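Hypothetical protein PH0495 (Pyrococcus horikoshii, PDB 1X3L) catalyses the ATP-dependent phosphorylation of D-glycerate to 2-phosphoglycerate, with magnesium as cofactor and several other nucleotides or pyrophosphate accepted as phosphate donor. Local coordinates at residues A182-S195 against L253-S267. Residues are numbered along the deposited sequence; the frame is centred on the assembly and turned at random.
With EDO (1,2-ethanediol), chain D.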
loop_
_atom_site.group_PDB
_atom_site.type_symbol
_atom_site.label_atom_id
_atom_site.label_comp_id
_atom_site.label_asym_id
_atom_site.label_seq_id
_atom_site.Cartn_x
_atom_site.Cartn_y
_atom_site.Cartn_z
ATOM N N ALA A 182 13.861 -9.585 11.359
ATOM C CA ALA A 182 13.613 -11.011 11.181
ATOM C C ALA A 182 14.775 -11.850 11.721
ATOM O O ALA A 182 14.566 -12.958 12.205
ATOM C CB ALA A 182 13.387 -11.325 9.708
ATOM N N LYS A 183 15.995 -11.326 11.638
ATOM C CA LYS A 183 17.156 -12.062 12.138
ATOM C C LYS A 183 17.121 -12.206 13.656
ATOM O O LYS A 183 17.807 -13.058 14.216
ATOM C CB LYS A 183 18.459 -11.372 11.725
ATOM C CG LYS A 183 18.778 -11.471 10.247
ATOM C CD LYS A 183 20.096 -10.784 9.904
ATOM C CE LYS A 183 21.291 -11.488 10.542
ATOM N NZ LYS A 183 22.584 -10.845 10.156
ATOM N N MET A 184 16.311 -11.381 14.314
ATOM C CA MET A 184 16.199 -11.409 15.771
ATOM C C MET A 184 15.134 -12.374 16.288
ATOM O O MET A 184 15.016 -12.577 17.495
ATOM C CB MET A 184 15.895 -10.004 16.303
ATOM C CG MET A 184 16.952 -8.967 15.974
ATOM S SD MET A 184 16.454 -7.303 16.481
ATOM C CE MET A 184 17.281 -7.195 18.085
ATOM N N ILE A 185 14.356 -12.961 15.385
ATOM C CA ILE A 185 13.304 -13.895 15.788
ATOM C C ILE A 185 13.881 -15.288 16.048
ATOM O O ILE A 185 14.379 -15.944 15.132
ATOM C CB ILE A 185 12.215 -13.991 14.703
ATOM C CG1 ILE A 185 11.573 -12.614 14.485
ATOM C CG2 ILE A 185 11.169 -15.008 15.104
ATOM C CD1 ILE A 185 10.592 -12.571 13.322
ATOM N N LYS A 186 13.807 -15.738 17.295
ATOM C CA LYS A 186 14.344 -17.044 17.670
ATOM C C LYS A 186 13.399 -18.189 17.328
ATOM O O LYS A 186 13.840 -19.319 17.109
ATOM C CB LYS A 186 14.660 -17.072 19.170
ATOM C CG LYS A 186 15.597 -15.964 19.613
ATOM C CD LYS A 186 15.848 -15.992 21.115
ATOM C CE LYS A 186 16.666 -14.781 21.548
ATOM N NZ LYS A 186 17.017 -14.799 22.998
ATOM N N GLY A 187 12.103 -17.899 17.281
ATOM C CA GLY A 187 11.136 -18.936 16.960
ATOM C C GLY A 187 10.600 -18.866 15.541
ATOM O O GLY A 187 11.357 -18.795 14.571
ATOM N N THR A 188 9.280 -18.899 15.417
ATOM C CA THR A 188 8.644 -18.827 14.112
ATOM C C THR A 188 8.105 -17.425 13.873
ATOM O O THR A 188 7.345 -16.895 14.684
ATOM C CB THR A 188 7.478 -19.827 13.995
ATOM O OG1 THR A 188 7.982 -21.164 14.085
ATOM C CG2 THR A 188 6.767 -19.657 12.662
ATOM N N GLY A 189 8.507 -16.825 12.758
ATOM C CA GLY A 189 8.033 -15.495 12.435
ATOM C C GLY A 189 6.980 -15.501 11.343
ATOM O O GLY A 189 7.210 -16.010 10.241
ATOM N N ILE A 190 5.809 -14.951 11.647
ATOM C CA ILE A 190 4.738 -14.868 10.664
ATOM C C ILE A 190 4.533 -13.381 10.378
ATOM O O ILE A 190 4.016 -12.646 11.214
ATOM C CB ILE A 190 3.433 -15.514 11.191
ATOM C CG1 ILE A 190 3.652 -17.018 11.383
ATOM C CG2 ILE A 190 2.292 -15.269 10.210
ATOM C CD1 ILE A 190 2.437 -17.777 11.897
ATOM N N VAL A 191 4.961 -12.948 9.197
ATOM C CA VAL A 191 4.869 -11.547 8.810
ATOM C C VAL A 191 3.681 -11.272 7.902
ATOM O O VAL A 191 3.540 -11.894 6.849
ATOM C CB VAL A 191 6.163 -11.103 8.085
ATOM C CG1 VAL A 191 6.124 -9.610 7.791
ATOM C CG2 VAL A 191 7.377 -11.449 8.944
ATOM N N LEU A 192 2.821 -10.351 8.328
ATOM C CA LEU A 192 1.652 -9.970 7.548
ATOM C C LEU A 192 1.894 -8.543 7.062
ATOM O O LEU A 192 2.084 -7.621 7.860
ATOM C CB LEU A 192 0.384 -10.054 8.406
ATOM C CG LEU A 192 0.162 -11.403 9.114
ATOM C CD1 LEU A 192 -1.200 -11.397 9.805
ATOM C CD2 LEU A 192 0.243 -12.551 8.100
ATOM N N ILE A 193 1.888 -8.367 5.749
ATOM C CA ILE A 193 2.165 -7.062 5.162
ATOM C C ILE A 193 1.042 -6.503 4.286
ATOM O O ILE A 193 0.354 -7.242 3.584
ATOM C CB ILE A 193 3.449 -7.139 4.304
ATOM C CG1 ILE A 193 4.574 -7.772 5.125
ATOM C CG2 ILE A 193 3.855 -5.748 3.828
ATOM C CD1 ILE A 193 5.804 -8.150 4.310
ATOM N N ILE A 194 0.867 -5.188 4.348
ATOM C CA ILE A 194 -0.123 -4.491 3.536
ATOM C C ILE A 194 0.707 -3.590 2.639
ATOM O O ILE A 194 1.565 -2.855 3.122
ATOM C CB ILE A 194 -1.079 -3.635 4.389
ATOM C CG1 ILE A 194 -1.987 -4.551 5.214
ATOM C CG2 ILE A 194 -1.927 -2.726 3.473
ATOM C CD1 ILE A 194 -2.958 -3.811 6.112
ATOM N N SER A 195 0.459 -3.647 1.336
ATOM C CA SER A 195 1.240 -2.866 0.391
ATOM C C SER A 195 0.557 -1.690 -0.285
ATOM O O SER A 195 -0.478 -1.852 -0.924
ATOM C CB SER A 195 1.783 -3.780 -0.702
ATOM O OG SER A 195 2.474 -3.017 -1.668
ATOM N N LEU A 253 20.238 -8.775 6.147
ATOM C CA LEU A 253 19.863 -10.132 5.758
ATOM C C LEU A 253 20.148 -10.431 4.287
ATOM O O LEU A 253 19.687 -9.717 3.397
ATOM C CB LEU A 253 18.379 -10.383 6.054
ATOM C CG LEU A 253 17.898 -11.802 5.739
ATOM C CD1 LEU A 253 18.687 -12.796 6.575
ATOM C CD2 LEU A 253 16.414 -11.933 6.018
ATOM N N LYS A 254 20.902 -11.497 4.041
ATOM C CA LYS A 254 21.265 -11.890 2.683
ATOM C C LYS A 254 20.583 -13.180 2.231
ATOM O O LYS A 254 20.344 -13.375 1.043
ATOM C CB LYS A 254 22.789 -12.066 2.583
ATOM C CG LYS A 254 23.586 -10.779 2.755
ATOM C CD LYS A 254 23.513 -9.906 1.508
ATOM C CE LYS A 254 24.072 -8.516 1.769
ATOM N NZ LYS A 254 23.214 -7.750 2.728
ATOM N N GLU A 255 20.260 -14.050 3.182
ATOM C CA GLU A 255 19.639 -15.332 2.870
ATOM C C GLU A 255 18.227 -15.462 3.437
ATOM O O GLU A 255 17.814 -14.684 4.297
ATOM C CB GLU A 255 20.498 -16.466 3.432
ATOM C CG GLU A 255 21.951 -16.449 2.983
ATOM C CD GLU A 255 22.130 -16.953 1.566
ATOM O OE1 GLU A 255 21.833 -18.142 1.319
ATOM O OE2 GLU A 255 22.567 -16.165 0.699
ATOM N N ASP A 256 17.496 -16.460 2.951
ATOM C CA ASP A 256 16.142 -16.716 3.423
ATOM C C ASP A 256 16.205 -17.419 4.772
ATOM O O ASP A 256 17.095 -18.233 5.012
ATOM C CB ASP A 256 15.380 -17.603 2.430
ATOM C CG ASP A 256 14.848 -16.829 1.231
ATOM O OD1 ASP A 256 14.016 -15.918 1.434
ATOM O OD2 ASP A 256 15.261 -17.134 0.088
ATOM N N LEU A 257 15.263 -17.092 5.651
ATOM C CA LEU A 257 15.183 -17.707 6.970
ATOM C C LEU A 257 13.994 -18.667 6.951
ATOM O O LEU A 257 12.838 -18.241 6.898
ATOM C CB LEU A 257 14.974 -16.643 8.049
ATOM C CG LEU A 257 16.092 -15.617 8.244
ATOM C CD1 LEU A 257 15.654 -14.547 9.231
ATOM C CD2 LEU A 257 17.343 -16.329 8.742
ATOM N N PRO A 258 14.262 -19.978 6.995
ATOM C CA PRO A 258 13.199 -20.989 6.978
ATOM C C PRO A 258 12.143 -20.787 8.061
ATOM O O PRO A 258 11.012 -21.252 7.924
ATOM C CB PRO A 258 13.964 -22.299 7.161
ATOM C CG PRO A 258 15.294 -22.001 6.516
ATOM C CD PRO A 258 15.591 -20.615 7.039
ATOM N N ASN A 259 12.512 -20.089 9.129
ATOM C CA ASN A 259 11.600 -19.853 10.242
ATOM C C ASN A 259 10.807 -18.538 10.179
ATOM O O ASN A 259 9.940 -18.302 11.017
ATOM C CB ASN A 259 12.374 -19.919 11.560
ATOM C CG ASN A 259 13.447 -18.854 11.656
ATOM O OD1 ASN A 259 14.316 -18.749 10.787
ATOM N ND2 ASN A 259 13.396 -18.058 12.719
ATOM N N VAL A 260 11.105 -17.681 9.205
ATOM C CA VAL A 260 10.389 -16.412 9.066
ATOM C C VAL A 260 9.678 -16.395 7.716
ATOM O O VAL A 260 10.313 -16.473 6.665
ATOM C CB VAL A 260 11.350 -15.198 9.158
ATOM C CG1 VAL A 260 10.565 -13.895 8.993
ATOM C CG2 VAL A 260 12.068 -15.206 10.499
ATOM N N HIS A 261 8.354 -16.288 7.756
ATOM C CA HIS A 261 7.542 -16.305 6.550
ATOM C C HIS A 261 6.828 -14.983 6.295
ATOM O O HIS A 261 6.146 -14.451 7.166
ATOM C CB HIS A 261 6.513 -17.426 6.666
ATOM C CG HIS A 261 7.100 -18.730 7.107
ATOM N ND1 HIS A 261 7.614 -19.653 6.221
ATOM C CD2 HIS A 261 7.295 -19.245 8.343
ATOM C CE1 HIS A 261 8.099 -20.681 6.892
ATOM N NE2 HIS A 261 7.918 -20.459 8.182
ATOM N N ASN A 262 6.984 -14.469 5.084
ATOM C CA ASN A 262 6.363 -13.213 4.700
ATOM C C ASN A 262 5.106 -13.447 3.874
ATOM O O ASN A 262 5.121 -14.196 2.898
ATOM C CB ASN A 262 7.364 -12.364 3.918
ATOM C CG ASN A 262 8.483 -11.835 4.796
ATOM O OD1 ASN A 262 8.263 -10.964 5.638
ATOM N ND2 ASN A 262 9.687 -12.366 4.612
ATOM N N PHE A 263 4.020 -12.806 4.291
ATOM C CA PHE A 263 2.733 -12.912 3.615
ATOM C C PHE A 263 2.216 -11.513 3.288
ATOM O O PHE A 263 2.180 -10.636 4.154
ATOM C CB PHE A 263 1.702 -13.606 4.514
ATOM C CG PHE A 263 2.090 -14.999 4.932
ATOM C CD1 PHE A 263 1.790 -16.095 4.122
ATOM C CD2 PHE A 263 2.754 -15.217 6.138
ATOM C CE1 PHE A 263 2.144 -17.389 4.510
ATOM C CE2 PHE A 263 3.113 -16.505 6.538
ATOM C CZ PHE A 263 2.807 -17.593 5.724
ATOM N N LEU A 264 1.828 -11.302 2.038
ATOM C CA LEU A 264 1.268 -10.026 1.623
ATOM C C LEU A 264 -0.235 -10.293 1.726
ATOM O O LEU A 264 -0.772 -11.115 0.977
ATOM C CB LEU A 264 1.685 -9.711 0.178
ATOM C CG LEU A 264 1.210 -8.387 -0.437
ATOM C CD1 LEU A 264 1.640 -7.210 0.430
ATOM C CD2 LEU A 264 1.783 -8.253 -1.850
ATOM N N ILE A 265 -0.910 -9.622 2.656
ATOM C CA ILE A 265 -2.338 -9.870 2.863
ATOM C C ILE A 265 -3.319 -8.801 2.389
ATOM O O ILE A 265 -4.534 -8.982 2.472
ATOM C CB ILE A 265 -2.618 -10.169 4.348
ATOM C CG1 ILE A 265 -2.407 -8.903 5.187
ATOM C CG2 ILE A 265 -1.683 -11.278 4.828
ATOM C CD1 ILE A 265 -2.932 -9.012 6.602
ATOM N N ALA A 266 -2.803 -7.680 1.906
ATOM C CA ALA A 266 -3.664 -6.618 1.393
ATOM C C ALA A 266 -2.824 -5.910 0.355
ATOM O O ALA A 266 -1.677 -5.546 0.622
ATOM C CB ALA A 266 -4.076 -5.656 2.513
ATOM N N SER A 267 -3.389 -5.734 -0.832
ATOM C CA SER A 267 -2.669 -5.098 -1.929
ATOM C C SER A 267 -3.662 -4.772 -3.027
ATOM O O SER A 267 -4.814 -5.192 -2.979
ATOM C CB SER A 267 -1.625 -6.057 -2.495
ATOM O OG SER A 267 -2.266 -7.166 -3.116
HETATM C C1 EDO D . 12.813 -14.249 5.602
HETATM O O1 EDO D . 12.802 -15.683 5.485
HETATM C C2 EDO D . 13.253 -13.607 4.283
HETATM O O2 EDO D . 12.354 -13.975 3.232
HETATM O O HOH W 1 15.285 -15.733 12.759
#
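Val191 O lies in the plane of the Phe263 ring, at the CD2 edge, while Ile190 CG2 and Leu192 CD2 reach the same phenyl obliquely. The His261 imidazole has Thr188 CG2 near its plane, and Phe45 of strand 43-46 packs edge-to-face against it. Both rings stand on one face of a parallel sheet, in which strand 188-194 is flanked by 124-129 and by the outermost strand 260-266. The pairing illustrates how parallel strands alternate: Gly189, Val191 and Ile193 each give an N-H to one residue of 260-266 or its approach and a carbonyl to the residue two further on. A beta bulge at Ile265 shifts the register by one, and Ser195 N then bonds Ala266 O.

On the opposite face Val191 and Asn262 run side by side, and OD1 of Asn262, held by Thr210, packs 3.2 Å from Val191 CB. Gly189 leaves space there for Ile185 CD1, which touches Val260 CG2 at 4.1 Å.

Asn259, last residue before strand 260-266, secures the turn ahead of 188-194. With CG between the backbone N and carbonyl carbon (chi1 62°), its amide donates an N-H from ND2 to Gly187 O at 2.9 Å, nearly straight (167°) and in the amide plane. A leucine here would probably leave Gly187 O without its donor and the turn less firmly tied to the sheet edge. ND2 also donates weakly to Ile185 O, and a water bonded to Ala182 O completes the link, lying 3.0 Å from Asn259 ND2.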